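Local coordinates for protein ornithine carbamoyltransferase (Gloeobacter violaceus, PDB 3GD5) that probably catalyses the reversible transfer of the carbamoyl group from carbamoyl phosphate to ornithine, giving citrulline and phosphate in arginine biosynthesis, at residues G153-L158 with A178-S183; Q252-A257 with E280-V285; S183-T188 with Q214-P219. All blocks are in the same frame, centred on the assembly; numbering follows the deposited sequence.

Contact 1 (G153-L158 with A178-S183); sequences GRLAGL and AKVGMS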
ATOM      1  N   GLY A 153      22.854   6.599 -45.119  1.00 52.07           N
ATOM      2  CA  GLY A 153      24.226   6.268 -45.461  1.00 53.13           C
ATOM      3  C   GLY A 153      25.221   7.338 -45.051  1.00 53.61           C
ATOM      4  O   GLY A 153      26.363   7.338 -45.504  1.00 54.74           O
ATOM      5  N   ARG A 154      24.787   8.252 -44.190  1.00 53.95           N
ATOM      6  CA  ARG A 154      25.645   9.336 -43.717  1.00 54.60           C
ATOM      7  C   ARG A 154      25.000  10.007 -42.508  1.00 53.92           C
ATOM      8  O   ARG A 154      23.830   9.769 -42.210  1.00 52.86           O
ATOM      9  CB  ARG A 154      25.844  10.378 -44.824  1.00 55.87           C
ATOM     10  CG  ARG A 154      24.538  11.011 -45.308  1.00 57.74           C
ATOM     11  CD  ARG A 154      24.775  12.113 -46.329  1.00 59.80           C
ATOM     12  NE  ARG A 154      23.522  12.642 -46.868  1.00 61.28           N
ATOM     13  CZ  ARG A 154      22.674  11.947 -47.626  1.00 63.55           C
ATOM     14  NH1 ARG A 154      22.941  10.687 -47.940  1.00 63.50           N
ATOM     15  NH2 ARG A 154      21.555  12.513 -48.070  1.00 63.57           N
ATOM     16  N   LEU A 155      25.767  10.845 -41.815  1.00 52.73           N
ATOM     17  CA  LEU A 155      25.252  11.559 -40.656  1.00 53.32           C
ATOM     18  C   LEU A 155      25.487  13.054 -40.817  1.00 53.49           C
ATOM     19  O   LEU A 155      24.602  13.865 -40.537  1.00 54.21           O
ATOM     20  CB  LEU A 155      25.935  11.073 -39.376  1.00 52.70           C
ATOM     21  CG  LEU A 155      25.816   9.592 -39.029  1.00 52.55           C
ATOM     22  CD1 LEU A 155      26.549   9.340 -37.733  1.00 53.88           C
ATOM     23  CD2 LEU A 155      24.357   9.187 -38.901  1.00 52.89           C
ATOM     24  N   ALA A 156      26.688  13.404 -41.272  1.00 52.67           N
ATOM     25  CA  ALA A 156      27.079  14.796 -41.476  1.00 52.62           C
ATOM     26  C   ALA A 156      26.269  15.434 -42.598  1.00 52.44           C
ATOM     27  O   ALA A 156      25.921  14.772 -43.573  1.00 52.41           O
ATOM     28  CB  ALA A 156      28.574  14.872 -41.799  1.00 51.15           C
ATOM     29  N   GLY A 157      25.967  16.721 -42.450  1.00 53.09           N
ATOM     30  CA  GLY A 157      25.196  17.420 -43.466  1.00 52.40           C
ATOM     31  C   GLY A 157      23.705  17.309 -43.225  1.00 52.25           C
ATOM     32  O   GLY A 157      22.946  18.228 -43.525  1.00 51.66           O
ATOM     33  N   LEU A 158      23.285  16.175 -42.675  1.00 52.42           N
ATOM     34  CA  LEU A 158      21.881  15.929 -42.374  1.00 51.89           C
ATOM     35  C   LEU A 158      21.353  16.906 -41.325  1.00 50.96           C
ATOM     36  O   LEU A 158      22.125  17.542 -40.605  1.00 49.90           O
ATOM     37  CB  LEU A 158      21.709  14.499 -41.861  1.00 52.49           C
ATOM     38  CG  LEU A 158      21.154  13.430 -42.803  1.00 54.46           C
ATOM     39  CD1 LEU A 158      21.720  13.594 -44.204  1.00 54.20           C
ATOM     40  CD2 LEU A 158      21.485  12.055 -42.230  1.00 53.31           C
ATOM     41  N   ALA A 178      25.599  17.231 -33.019  1.00 48.46           N
ATOM     42  CA  ALA A 178      26.755  18.088 -33.218  1.00 49.51           C
ATOM     43  C   ALA A 178      28.012  17.261 -33.457  1.00 50.41           C
ATOM     44  O   ALA A 178      28.749  17.503 -34.416  1.00 50.72           O
ATOM     45  CB  ALA A 178      26.950  18.993 -32.008  1.00 49.24           C
ATOM     46  N   LYS A 179      28.244  16.272 -32.598  1.00 49.81           N
ATOM     47  CA  LYS A 179      29.429  15.427 -32.704  1.00 49.22           C
ATOM     48  C   LYS A 179      29.629  14.681 -34.028  1.00 49.46           C
ATOM     49  O   LYS A 179      30.759  14.331 -34.370  1.00 48.43           O
ATOM     50  CB  LYS A 179      29.468  14.426 -31.546  1.00 49.99           C
ATOM     51  CG  LYS A 179      29.818  15.043 -30.202  1.00 49.38           C
ATOM     52  CD  LYS A 179      29.996  13.962 -29.154  1.00 49.39           C
ATOM     53  CE  LYS A 179      30.536  14.532 -27.855  1.00 51.18           C
ATOM     54  NZ  LYS A 179      29.570  15.467 -27.236  1.00 55.27           N
ATOM     55  N   VAL A 180      28.555  14.414 -34.765  1.00 48.81           N
ATOM     56  CA  VAL A 180      28.704  13.722 -36.045  1.00 48.71           C
ATOM     57  C   VAL A 180      28.522  14.678 -37.219  1.00 49.70           C
ATOM     58  O   VAL A 180      28.525  14.257 -38.379  1.00 50.83           O
ATOM     59  CB  VAL A 180      27.705  12.542 -36.200  1.00 47.91           C
ATOM     60  CG1 VAL A 180      28.058  11.429 -35.224  1.00 47.13           C
ATOM     61  CG2 VAL A 180      26.280  13.023 -35.985  1.00 46.28           C
ATOM     62  N   GLY A 181      28.362  15.962 -36.911  1.00 50.10           N
ATOM     63  CA  GLY A 181      28.197  16.959 -37.952  1.00 50.22           C
ATOM     64  C   GLY A 181      26.776  17.076 -38.457  1.00 51.09           C
ATOM     65  O   GLY A 181      26.541  17.595 -39.549  1.00 51.93           O
ATOM     66  N   MET A 182      25.822  16.589 -37.672  1.00 50.15           N
ATOM     67  CA  MET A 182      24.423  16.659 -38.062  1.00 49.06           C
ATOM     68  C   MET A 182      23.821  17.902 -37.426  1.00 50.67           C
ATOM     69  O   MET A 182      23.974  18.126 -36.221  1.00 51.40           O
ATOM     70  CB  MET A 182      23.672  15.408 -37.587  1.00 46.33           C
ATOM     71  CG  MET A 182      22.221  15.329 -38.050  1.00 44.42           C
ATOM     72  SD  MET A 182      21.311  13.872 -37.421  1.00 32.47           S
ATOM     73  CE  MET A 182      22.135  12.587 -38.218  1.00 35.51           C
ATOM     74  N   SER A 183      23.156  18.719 -38.238  1.00 50.40           N
ATOM     75  CA  SER A 183      22.522  19.927 -37.735  1.00 50.22           C
ATOM     76  C   SER A 183      21.276  19.549 -36.946  1.00 49.02           C
ATOM     77  O   SER A 183      20.562  18.613 -37.305  1.00 48.46           O
ATOM     78  CB  SER A 183      22.139  20.858 -38.891  1.00 52.05           C
ATOM     79  OG  SER A 183      23.290  21.438 -39.485  1.00 56.77           O
TER
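Met-182 meets Leu-155 and Leu-158 because its chain leaves the backbone with CG opposite the amide N (chi1 -175°), stays extended at the next bond and then bends at the sulfur (chi3 -66°). That bend returns CE toward Leu-155 CD2, 4.1 Å away, while CG lies beside Leu-158 CB at 3.9 Å. Leu-155, whose CG stands opposite its own carbonyl carbon, brings CD1 against CB and CG1 of Val-180, 3.6 Å from the latter. These four side chains form one apolar strip, which Ile-148 of helix 138-152 covers at Met-182 and Leu-158, and Leu-31 of helix 24-39 at Leu-155.

Beside this strip the backbones are joined by two hydrogen bonds. Gly-157 N donates to Gly-181 O over 3.1 Å, rising 41° out of the carbonyl plane, whereas Ser-183 N reaches Leu-158 O in that plane at 2.8 Å. The first joins a type II beta turn, Leu-155 to Leu-158, to the Schellman motif at Gly-181, which follows helix 168-180. In the beta-alpha-beta unit 159-163, 168-180, 183-187, the contact thus ties the loop entering the first strand to the helix-to-strand turn. A CB on Gly-181 would lie only 3.3 Å from Ala-156 CB, so the close approach of the two turns depends on the missing side chain. An alanine in place of Met-182 is likely to open a gap between Leu-155 and Leu-158, leaving both with less apolar cover. The chemistry therefore divides in two: main-chain hydrogen bonds join the turns, and hydrocarbon and thioether groups fill the buried side.

Contact 2 (Q252-A257 with E280-V285); sequences QYQINA and EITDEV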
ATOM      1  N   GLN A 252       0.800  21.970 -29.954  1.00 59.80           N
ATOM      2  CA  GLN A 252       1.340  22.327 -31.269  1.00 58.12           C
ATOM      3  C   GLN A 252       2.642  21.605 -31.619  1.00 56.50           C
ATOM      4  O   GLN A 252       3.125  21.694 -32.751  1.00 54.94           O
ATOM      5  CB  GLN A 252       1.581  23.839 -31.344  1.00 59.61           C
ATOM      6  CG  GLN A 252       0.543  24.684 -30.615  1.00 63.33           C
ATOM      7  CD  GLN A 252       0.878  24.905 -29.140  1.00 65.88           C
ATOM      8  OE1 GLN A 252       1.190  23.961 -28.403  1.00 65.64           O
ATOM      9  NE2 GLN A 252       0.806  26.160 -28.704  1.00 66.32           N
ATOM     10  N   TYR A 253       3.207  20.897 -30.646  1.00 54.30           N
ATOM     11  CA  TYR A 253       4.462  20.181 -30.834  1.00 52.82           C
ATOM     12  C   TYR A 253       4.229  18.704 -31.115  1.00 53.20           C
ATOM     13  O   TYR A 253       4.860  17.825 -30.519  1.00 56.06           O
ATOM     14  CB  TYR A 253       5.325  20.360 -29.590  1.00 51.28           C
ATOM     15  CG  TYR A 253       5.693  21.802 -29.355  1.00 50.42           C
ATOM     16  CD1 TYR A 253       6.869  22.335 -29.886  1.00 48.80           C
ATOM     17  CD2 TYR A 253       4.843  22.651 -28.646  1.00 47.73           C
ATOM     18  CE1 TYR A 253       7.190  23.674 -29.718  1.00 47.69           C
ATOM     19  CE2 TYR A 253       5.154  23.993 -28.476  1.00 48.61           C
ATOM     20  CZ  TYR A 253       6.329  24.498 -29.017  1.00 48.17           C
ATOM     21  OH  TYR A 253       6.634  25.833 -28.881  1.00 48.34           O
ATOM     22  N   GLN A 254       3.313  18.438 -32.031  1.00 50.99           N
ATOM     23  CA  GLN A 254       2.979  17.078 -32.401  1.00 49.36           C
ATOM     24  C   GLN A 254       3.521  16.796 -33.789  1.00 49.53           C
ATOM     25  O   GLN A 254       3.415  17.638 -34.681  1.00 50.17           O
ATOM     26  CB  GLN A 254       1.464  16.911 -32.417  1.00 47.02           C
ATOM     27  CG  GLN A 254       0.981  15.519 -32.764  1.00 45.56           C
ATOM     28  CD  GLN A 254      -0.511  15.487 -33.012  1.00 46.44           C
ATOM     29  OE1 GLN A 254      -0.981  15.924 -34.064  1.00 47.22           O
ATOM     30  NE2 GLN A 254      -1.269  14.987 -32.039  1.00 43.12           N
ATOM     31  N   ILE A 255       4.126  15.635 -33.984  1.00 48.65           N
ATOM     32  CA  ILE A 255       4.590  15.327 -35.321  1.00 50.44           C
ATOM     33  C   ILE A 255       3.393  14.645 -35.979  1.00 50.37           C
ATOM     34  O   ILE A 255       2.919  13.590 -35.534  1.00 50.30           O
ATOM     35  CB  ILE A 255       5.885  14.446 -35.314  1.00 51.22           C
ATOM     36  CG1 ILE A 255       5.733  13.241 -36.233  1.00 51.71           C
ATOM     37  CG2 ILE A 255       6.258  14.078 -33.911  1.00 54.14           C
ATOM     38  CD1 ILE A 255       5.801  13.598 -37.695  1.00 54.55           C
ATOM     39  N   ASN A 256       2.869  15.314 -37.003  1.00 49.91           N
ATOM     40  CA  ASN A 256       1.714  14.840 -37.756  1.00 50.29           C
ATOM     41  C   ASN A 256       1.958  15.081 -39.237  1.00 50.04           C
ATOM     42  O   ASN A 256       3.009  15.591 -39.620  1.00 49.35           O
ATOM     43  CB  ASN A 256       0.459  15.599 -37.326  1.00 48.28           C
ATOM     44  CG  ASN A 256       0.679  17.099 -37.298  1.00 47.55           C
ATOM     45  OD1 ASN A 256       1.321  17.655 -38.191  1.00 47.44           O
ATOM     46  ND2 ASN A 256       0.145  17.763 -36.274  1.00 42.75           N
ATOM     47  N   ALA A 257       0.978  14.722 -40.060  1.00 49.74           N
ATOM     48  CA  ALA A 257       1.083  14.891 -41.503  1.00 49.56           C
ATOM     49  C   ALA A 257       1.562  16.288 -41.890  1.00 49.74           C
ATOM     50  O   ALA A 257       2.461  16.437 -42.717  1.00 49.85           O
ATOM     51  CB  ALA A 257      -0.262  14.603 -42.153  1.00 50.17           C
ATOM     52  N   GLU A 280       2.029  13.647 -28.711  1.00 41.56           N
ATOM     53  CA  GLU A 280       3.260  14.029 -29.387  1.00 40.17           C
ATOM     54  C   GLU A 280       3.353  13.458 -30.800  1.00 40.33           C
ATOM     55  O   GLU A 280       4.181  13.907 -31.591  1.00 38.25           O
ATOM     56  CB  GLU A 280       4.483  13.607 -28.569  1.00 39.70           C
ATOM     57  CG  GLU A 280       4.802  12.117 -28.618  1.00 39.72           C
ATOM     58  CD  GLU A 280       3.960  11.282 -27.659  1.00 39.80           C
ATOM     59  OE1 GLU A 280       3.162  11.850 -26.883  1.00 38.25           O
ATOM     60  OE2 GLU A 280       4.110  10.048 -27.679  1.00 38.63           O
ATOM     61  N   ILE A 281       2.524  12.464 -31.111  1.00 40.50           N
ATOM     62  CA  ILE A 281       2.492  11.871 -32.449  1.00 41.71           C
ATOM     63  C   ILE A 281       1.130  11.277 -32.763  1.00 40.36           C
ATOM     64  O   ILE A 281       0.368  10.941 -31.865  1.00 40.00           O
ATOM     65  CB  ILE A 281       3.527  10.743 -32.645  1.00 43.82           C
ATOM     66  CG1 ILE A 281       3.862  10.103 -31.306  1.00 46.18           C
ATOM     67  CG2 ILE A 281       4.735  11.262 -33.379  1.00 46.88           C
ATOM     68  CD1 ILE A 281       2.713   9.322 -30.717  1.00 48.71           C
ATOM     69  N   THR A 282       0.833  11.144 -34.048  1.00 39.64           N
ATOM     70  CA  THR A 282      -0.441  10.576 -34.460  1.00 40.63           C
ATOM     71  C   THR A 282      -0.224   9.116 -34.827  1.00 40.57           C
ATOM     72  O   THR A 282       0.878   8.714 -35.212  1.00 39.82           O
ATOM     73  CB  THR A 282      -1.037  11.328 -35.685  1.00 39.78           C
ATOM     74  OG1 THR A 282      -0.172  11.177 -36.815  1.00 38.47           O
ATOM     75  CG2 THR A 282      -1.185  12.806 -35.381  1.00 39.97           C
ATOM     76  N   ASP A 283      -1.272   8.319 -34.686  1.00 42.28           N
ATOM     77  CA  ASP A 283      -1.180   6.913 -35.021  1.00 42.68           C
ATOM     78  C   ASP A 283      -0.756   6.797 -36.481  1.00 44.94           C
ATOM     79  O   ASP A 283       0.081   5.966 -36.837  1.00 46.00           O
ATOM     80  CB  ASP A 283      -2.536   6.240 -34.823  1.00 42.64           C
ATOM     81  CG  ASP A 283      -2.490   4.746 -35.110  1.00 43.08           C
ATOM     82  OD1 ASP A 283      -1.761   4.022 -34.395  1.00 40.44           O
ATOM     83  OD2 ASP A 283      -3.176   4.299 -36.055  1.00 43.19           O
ATOM     84  N   GLU A 284      -1.340   7.651 -37.316  1.00 46.07           N
ATOM     85  CA  GLU A 284      -1.058   7.670 -38.746  1.00 46.44           C
ATOM     86  C   GLU A 284       0.433   7.746 -39.050  1.00 45.77           C
ATOM     87  O   GLU A 284       0.961   6.950 -39.832  1.00 44.25           O
ATOM     88  CB  GLU A 284      -1.769   8.858 -39.389  1.00 49.51           C
ATOM     89  CG  GLU A 284      -1.576   8.981 -40.889  1.00 53.05           C
ATOM     90  CD  GLU A 284      -2.297  10.188 -41.459  1.00 56.60           C
ATOM     91  OE1 GLU A 284      -1.840  11.327 -41.216  1.00 58.45           O
ATOM     92  OE2 GLU A 284      -3.328  10.000 -42.140  1.00 58.56           O
ATOM     93  N   VAL A 285       1.112   8.706 -38.434  1.00 45.91           N
ATOM     94  CA  VAL A 285       2.542   8.871 -38.660  1.00 45.49           C
ATOM     95  C   VAL A 285       3.320   7.716 -38.040  1.00 45.36           C
ATOM     96  O   VAL A 285       4.206   7.137 -38.675  1.00 45.17           O
ATOM     97  CB  VAL A 285       3.051  10.202 -38.073  1.00 45.80           C
ATOM     98  CG1 VAL A 285       4.552  10.325 -38.276  1.00 44.73           C
ATOM     99  CG2 VAL A 285       2.337  11.362 -38.744  1.00 45.86           C
TER
HETATM  100  O   HOH W   1      -0.895  12.759 -38.884  1.00 38.63           O
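A single beta bridge between non-regular parts of 252-257 and 280-285, flanked by buried isoleucine and valine side chains, joins the two segments beside the C-terminal-domain sheet, each running into a helix. Its one direct hydrogen bond goes from Ile-255 N to Glu-280 O, 3.0 Å long and nearly straight at the hydrogen (168°), though the donor stands well above the carbonyl plane. Ile-281 CA returns a CA-H...O contact to Ile-255 O.

On the sheet side, Ile-255 CD1 reaches Val-285 CG1 at 3.6 Å, and Val-269 of strand 268-271 touches both residues.

Both segments carry helix N-caps: Asn-256 precedes helix 257-261, its OD1 accepting from Leu-259 N, and Thr-282 precedes helix 283-287, its OG1 accepting from Val-285 N at 3.2 Å. Gln-254, with CG opposite the backbone N (chi1 -179°) and the chain extended beyond it, carries its amide across to Thr-282 CG2, 3.4 Å from OE1. That oxygen also takes Asn-256 ND2 on an in-plane lone pair at 3.1 Å, while Gln-254 NE2 donates to Glu-279 O, so bonds at both ends fix the amide's rotation. A water bridges the outer side, accepting from Ala-257 N at 3.0 Å, donating to Glu-284 OE1 and bonding Thr-282 OG1. Glu-280 turns the other way, its OE2 taking His-276 N, and its side chain lies about 6 Å from the side chain of Asp-232, a probable ornithine-binding residue.

Contact 3 (S183-T188 with Q214-P219); sequences SIAVAT and QILRDP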
ATOM      1  N   SER A 183      23.156  18.719 -38.238  1.00 50.40           N
ATOM      2  CA  SER A 183      22.522  19.927 -37.735  1.00 50.22           C
ATOM      3  C   SER A 183      21.276  19.549 -36.946  1.00 49.02           C
ATOM      4  O   SER A 183      20.562  18.613 -37.305  1.00 48.46           O
ATOM      5  CB  SER A 183      22.139  20.858 -38.891  1.00 52.05           C
ATOM      6  OG  SER A 183      23.290  21.438 -39.485  1.00 56.77           O
ATOM      7  N   ILE A 184      21.020  20.270 -35.864  1.00 47.61           N
ATOM      8  CA  ILE A 184      19.849  19.984 -35.050  1.00 46.88           C
ATOM      9  C   ILE A 184      19.100  21.230 -34.614  1.00 46.74           C
ATOM     10  O   ILE A 184      19.688  22.215 -34.167  1.00 48.17           O
ATOM     11  CB  ILE A 184      20.211  19.163 -33.782  1.00 46.46           C
ATOM     12  CG1 ILE A 184      18.952  18.974 -32.920  1.00 45.00           C
ATOM     13  CG2 ILE A 184      21.333  19.855 -33.003  1.00 43.11           C
ATOM     14  CD1 ILE A 184      19.136  18.075 -31.719  1.00 41.70           C
ATOM     15  N   ALA A 185      17.786  21.171 -34.757  1.00 47.01           N
ATOM     16  CA  ALA A 185      16.908  22.258 -34.367  1.00 45.72           C
ATOM     17  C   ALA A 185      15.953  21.664 -33.329  1.00 45.82           C
ATOM     18  O   ALA A 185      15.244  20.692 -33.606  1.00 45.86           O
ATOM     19  CB  ALA A 185      16.136  22.759 -35.580  1.00 44.36           C
ATOM     20  N   VAL A 186      15.950  22.237 -32.130  1.00 45.15           N
ATOM     21  CA  VAL A 186      15.090  21.750 -31.068  1.00 44.24           C
ATOM     22  C   VAL A 186      14.008  22.760 -30.749  1.00 43.25           C
ATOM     23  O   VAL A 186      14.289  23.867 -30.289  1.00 43.51           O
ATOM     24  CB  VAL A 186      15.901  21.445 -29.791  1.00 45.08           C
ATOM     25  CG1 VAL A 186      16.779  22.633 -29.447  1.00 49.22           C
ATOM     26  CG2 VAL A 186      14.960  21.133 -28.632  1.00 43.52           C
ATOM     27  N   ALA A 187      12.764  22.364 -30.996  1.00 41.96           N
ATOM     28  CA  ALA A 187      11.615  23.217 -30.744  1.00 41.47           C
ATOM     29  C   ALA A 187      10.845  22.748 -29.509  1.00 41.53           C
ATOM     30  O   ALA A 187      10.423  21.590 -29.422  1.00 37.88           O
ATOM     31  CB  ALA A 187      10.695  23.224 -31.972  1.00 42.61           C
ATOM     32  N   THR A 188      10.662  23.657 -28.557  1.00 41.99           N
ATOM     33  CA  THR A 188       9.948  23.344 -27.322  1.00 43.15           C
ATOM     34  C   THR A 188       9.145  24.543 -26.861  1.00 44.55           C
ATOM     35  O   THR A 188       9.346  25.660 -27.340  1.00 44.74           O
ATOM     36  CB  THR A 188      10.912  23.037 -26.166  1.00 42.08           C
ATOM     37  OG1 THR A 188      11.383  24.273 -25.608  1.00 40.90           O
ATOM     38  CG2 THR A 188      12.096  22.226 -26.652  1.00 41.64           C
ATOM     39  N   GLN A 214      20.156  24.908 -33.092  1.00 54.04           N
ATOM     40  CA  GLN A 214      19.120  25.904 -32.872  1.00 55.29           C
ATOM     41  C   GLN A 214      18.070  25.509 -31.841  1.00 55.03           C
ATOM     42  O   GLN A 214      17.490  24.423 -31.911  1.00 53.63           O
ATOM     43  CB  GLN A 214      18.403  26.202 -34.184  1.00 57.25           C
ATOM     44  CG  GLN A 214      19.263  26.835 -35.247  1.00 60.07           C
ATOM     45  CD  GLN A 214      18.556  26.859 -36.580  1.00 62.00           C
ATOM     46  OE1 GLN A 214      18.445  25.829 -37.255  1.00 61.60           O
ATOM     47  NE2 GLN A 214      18.054  28.033 -36.965  1.00 60.82           N
ATOM     48  N   ILE A 215      17.831  26.403 -30.889  1.00 54.46           N
ATOM     49  CA  ILE A 215      16.819  26.185 -29.868  1.00 55.27           C
ATOM     50  C   ILE A 215      15.697  27.144 -30.235  1.00 54.92           C
ATOM     51  O   ILE A 215      15.779  28.346 -29.999  1.00 55.03           O
ATOM     52  CB  ILE A 215      17.359  26.478 -28.445  1.00 56.45           C
ATOM     53  CG1 ILE A 215      16.201  26.545 -27.444  1.00 57.55           C
ATOM     54  CG2 ILE A 215      18.133  27.783 -28.436  1.00 59.01           C
ATOM     55  CD1 ILE A 215      15.243  25.360 -27.498  1.00 59.43           C
ATOM     56  N   LEU A 216      14.650  26.593 -30.834  1.00 55.71           N
ATOM     57  CA  LEU A 216      13.523  27.382 -31.294  1.00 55.92           C
ATOM     58  C   LEU A 216      12.235  27.143 -30.524  1.00 56.21           C
ATOM     59  O   LEU A 216      12.136  26.246 -29.688  1.00 56.27           O
ATOM     60  CB  LEU A 216      13.268  27.087 -32.774  1.00 55.19           C
ATOM     61  CG  LEU A 216      14.493  26.983 -33.686  1.00 55.17           C
ATOM     62  CD1 LEU A 216      14.040  26.676 -35.103  1.00 54.78           C
ATOM     63  CD2 LEU A 216      15.288  28.279 -33.648  1.00 54.60           C
ATOM     64  N   ARG A 217      11.239  27.959 -30.837  1.00 56.33           N
ATOM     65  CA  ARG A 217       9.942  27.859 -30.208  1.00 57.03           C
ATOM     66  C   ARG A 217       8.966  27.229 -31.200  1.00 56.80           C
ATOM     67  O   ARG A 217       8.121  26.421 -30.816  1.00 56.35           O
ATOM     68  CB  ARG A 217       9.466  29.250 -29.797  1.00 57.73           C
ATOM     69  CG  ARG A 217       8.237  29.271 -28.912  1.00 60.14           C
ATOM     70  CD  ARG A 217       8.499  28.645 -27.543  1.00 61.50           C
ATOM     71  NE  ARG A 217       9.541  29.336 -26.785  1.00 62.09           N
ATOM     72  CZ  ARG A 217      10.821  28.975 -26.765  1.00 64.08           C
ATOM     73  NH1 ARG A 217      11.698  29.665 -26.046  1.00 63.64           N
ATOM     74  NH2 ARG A 217      11.224  27.916 -27.453  1.00 66.22           N
ATOM     75  N   ASP A 218       9.101  27.583 -32.478  1.00 57.09           N
ATOM     76  CA  ASP A 218       8.217  27.057 -33.523  1.00 57.75           C
ATOM     77  C   ASP A 218       8.688  25.742 -34.120  1.00 56.49           C
ATOM     78  O   ASP A 218       9.794  25.648 -34.653  1.00 57.52           O
ATOM     79  CB  ASP A 218       8.040  28.077 -34.655  1.00 60.17           C
ATOM     80  CG  ASP A 218       7.306  27.493 -35.862  1.00 62.12           C
ATOM     81  OD1 ASP A 218       6.228  26.884 -35.685  1.00 62.21           O
ATOM     82  OD2 ASP A 218       7.805  27.646 -36.995  1.00 64.75           O
ATOM     83  N   PRO A 219       7.838  24.706 -34.044  1.00 56.03           N
ATOM     84  CA  PRO A 219       8.125  23.366 -34.565  1.00 55.62           C
ATOM     85  C   PRO A 219       8.075  23.271 -36.093  1.00 54.61           C
ATOM     86  O   PRO A 219       8.725  22.408 -36.693  1.00 52.88           O
ATOM     87  CB  PRO A 219       7.060  22.507 -33.889  1.00 55.18           C
ATOM     88  CG  PRO A 219       5.893  23.430 -33.835  1.00 55.79           C
ATOM     89  CD  PRO A 219       6.526  24.730 -33.370  1.00 56.06           C
TER
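Val-186 and Ile-215 sit at the middle of a parallel strand pair, 183-187 with 214-216, which closes a beta-alpha-beta unit through helix 196-209 in the Rossmann-like, ornithine-binding domain. The short axes run 4.6 Å apart at 21°, and 213-216 is the outermost strand on this side of the sheet within the chain.

The tight part is the backbone ladder. Val-186 N donates to Gln-214 O at 2.7 Å in a nearly straight bond (171° at the hydrogen), and its carbonyl receives Leu-216 N. Gln-214 N to Ile-184 O and Thr-188 N to Leu-216 O extend the alternation at the two ends. CA-H...O contacts lie between these bonds, as from Ala-187 CA to Leu-216 O at 3.2 Å.

The small side chains of Ala-185 and Ala-187 share a face with Leu-216, and Ala-222 of helix 219-223 packs on all three. Ala-187 CB also meets Pro-219 CA at 3.7 Å, where the chain turns into that helix; Asp-218 caps its start, OD1 accepting from Phe-220 N.

Solvent lies on the side of the edge strand: Ile-215 is exposed, and Gln-214, Leu-216 and Arg-217 are partly so, whereas 184-188 is buried. With CG1 opposite its backbone N and a bend at chi2, Ile-215 brings CD1 over Val-186 O at 3.3 Å and to 3.7 Å from Val-186 CG1. Pro-194 touches both residues.

Past the last rung, Arg-217 starts away from strand 183-187 but bends twice along its chain, bringing its guanidinium back obliquely to Thr-188 O, just beyond the end of that strand. There CD packs 3.1 Å from Thr-188 O, and NH2 makes a weak hydrogen bond to the same oxygen at 2.9 Å, with only 128° at the hydrogen.

How the contacts relate
All three contacts belong to the ornithine-binding domain. Contact 1 is the most buried, whereas contacts 2 and 3 are partly buried and reach solvent. Contacts 1 and 3 share Ser-183: contact 1 lies at the start of strand 183-187, with turns and a thioether-leucine cluster, and contact 3 along it, with a regular parallel ladder. Contact 2 has one backbone bridge, and capping side chains and a water supply most of its other polar links. It meets contact 3 directly: Tyr-253 OH probably hydrogen-bonds to Arg-217 O, with Thr-188 O a second probable acceptor for the same proton. Contact 1 stays about 15 Å from contact 2 by nearest atoms and lies away from the predicted substrate residues, which contact 2 approaches.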